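Local structure of water-soluble chlorophyll protein (Brassicaceae, 5HPZ) at residues A[98-102]-A[103-107]. The protein binds chlorophyll in a water-soluble tetramer built from a Kunitz-type beta-trefoil chain, and may have endopeptidase inhibitor activity. Residues are numbered along the deposited sequence; the frame is centred on the assembly and turned at random.
Sequences AVDVS and SSAAK
The hydroxyl of S102 meets S104 twice. S102 OG accepts from S104 OG at 3.2 Å. It also accepts from the backbone N of S104, in a bond bent to 147°. S102 OG donates a hydrogen bond in turn to D100 OD1 at 2.7 Å, on the syn lone pair of the carboxylate. With chi1 at 76°, S102 OG sits between its own backbone N and carbonyl carbon, which lets one hydroxyl link the carboxylate to S104. The backbone closes the same turn. A105 N donates to S102 O at 3.1 Å, and the A105 methyl turns back against the D100 carboxylate, with A105 CB 3.6 Å from D100 CG. D100 OD1 accepts a second hydrogen bond, from S102 N at 3.0 Å, which approaches from above the carboxylate plane. D100 OD2 accepts from a water at 2.6 Å, and that water accepts from A106 N. Both carboxylate oxygens are thus engaged, which holds the group against rotation. An alanine in place of D100 would probably leave S102 N and the S102 hydroxyl without their shared acceptor and break the water link to A106. Further out, D100 is paired through its backbone with A110, while V99 O accepts from the side chain of N121. The D100–A110 pairing lies at the strand end from which the loop departs. An Asx turn at D100 leads into a type I beta turn from S102 to A105, in the exposed loop between antiparallel strands 97-99 and 111-113 of the beta-trefoil.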
loop_
_atom_site.group_PDB
_atom_site.type_symbol
_atom_site.label_atom_id
_atom_site.label_comp_id
_atom_site.label_asym_id
_atom_site.label_seq_id
_atom_site.Cartn_x
_atom_site.Cartn_y
_atom_site.Cartn_z
ATOM N N ALA A 98 -11.401 -21.437 -0.152
ATOM C CA ALA A 98 -12.657 -21.592 0.456
ATOM C C ALA A 98 -13.609 -20.570 -0.134
ATOM O O ALA A 98 -13.193 -19.565 -0.658
ATOM C CB ALA A 98 -12.497 -21.391 1.933
ATOM N N VAL A 99 -14.894 -20.813 -0.035
ATOM C CA VAL A 99 -15.880 -19.891 -0.542
ATOM C C VAL A 99 -16.232 -18.972 0.593
ATOM O O VAL A 99 -16.512 -19.454 1.672
ATOM C CB VAL A 99 -17.184 -20.609 -0.956
ATOM C CG1 VAL A 99 -18.306 -19.623 -1.237
ATOM C CG2 VAL A 99 -16.948 -21.482 -2.167
ATOM N N ASP A 100 -16.236 -17.653 0.368
ATOM C CA ASP A 100 -16.568 -16.664 1.425
ATOM C C ASP A 100 -17.972 -17.026 1.974
ATOM O O ASP A 100 -18.927 -16.999 1.224
ATOM C CB ASP A 100 -16.548 -15.248 0.826
ATOM C CG ASP A 100 -16.816 -14.121 1.834
ATOM O OD1 ASP A 100 -16.837 -14.314 3.082
ATOM O OD2 ASP A 100 -17.017 -12.996 1.319
ATOM N N VAL A 101 -18.079 -17.385 3.263
ATOM C CA VAL A 101 -19.400 -17.525 3.905
ATOM C C VAL A 101 -19.609 -16.537 5.061
ATOM O O VAL A 101 -20.478 -16.725 5.891
ATOM C CB VAL A 101 -19.663 -18.972 4.359
ATOM C CG1 VAL A 101 -19.624 -19.925 3.163
ATOM C CG2 VAL A 101 -18.666 -19.374 5.457
ATOM N N SER A 102 -18.850 -15.455 5.065
ATOM C CA SER A 102 -18.961 -14.432 6.076
ATOM C C SER A 102 -20.254 -13.675 5.931
ATOM O O SER A 102 -20.930 -13.754 4.903
ATOM C CB SER A 102 -17.774 -13.458 5.973
ATOM O OG SER A 102 -17.946 -12.579 4.870
ATOM N N SER A 103 -20.590 -12.886 6.949
ATOM C CA SER A 103 -21.813 -12.083 6.899
ATOM C C SER A 103 -21.764 -10.993 5.810
ATOM O O SER A 103 -22.772 -10.421 5.488
ATOM C CB SER A 103 -22.098 -11.450 8.264
ATOM O OG SER A 103 -20.950 -10.755 8.685
ATOM N N SER A 104 -20.610 -10.707 5.222
ATOM C CA SER A 104 -20.567 -9.717 4.154
ATOM C C SER A 104 -20.410 -10.366 2.799
ATOM O O SER A 104 -20.197 -9.675 1.839
ATOM C CB SER A 104 -19.428 -8.706 4.398
ATOM O OG SER A 104 -18.199 -9.374 4.626
ATOM N N ALA A 105 -20.504 -11.682 2.701
ATOM C CA ALA A 105 -20.245 -12.350 1.409
ATOM C C ALA A 105 -21.191 -11.787 0.361
ATOM O O ALA A 105 -22.305 -11.452 0.673
ATOM C CB ALA A 105 -20.414 -13.869 1.522
ATOM N N ALA A 106 -20.736 -11.666 -0.876
ATOM C CA ALA A 106 -21.596 -11.172 -1.959
ATOM C C ALA A 106 -22.532 -12.272 -2.458
ATOM O O ALA A 106 -22.276 -13.470 -2.224
ATOM C CB ALA A 106 -20.721 -10.680 -3.106
ATOM N N LYS A 107 -23.566 -11.888 -3.210
ATOM C CA LYS A 107 -24.500 -12.859 -3.765
ATOM C C LYS A 107 -23.755 -13.898 -4.574
ATOM O O LYS A 107 -24.104 -15.062 -4.534
ATOM C CB LYS A 107 -25.578 -12.195 -4.646
ATOM C CG LYS A 107 -26.810 -11.713 -3.899
HETATM O O HOH W 1 -17.851 -12.475 -1.111
#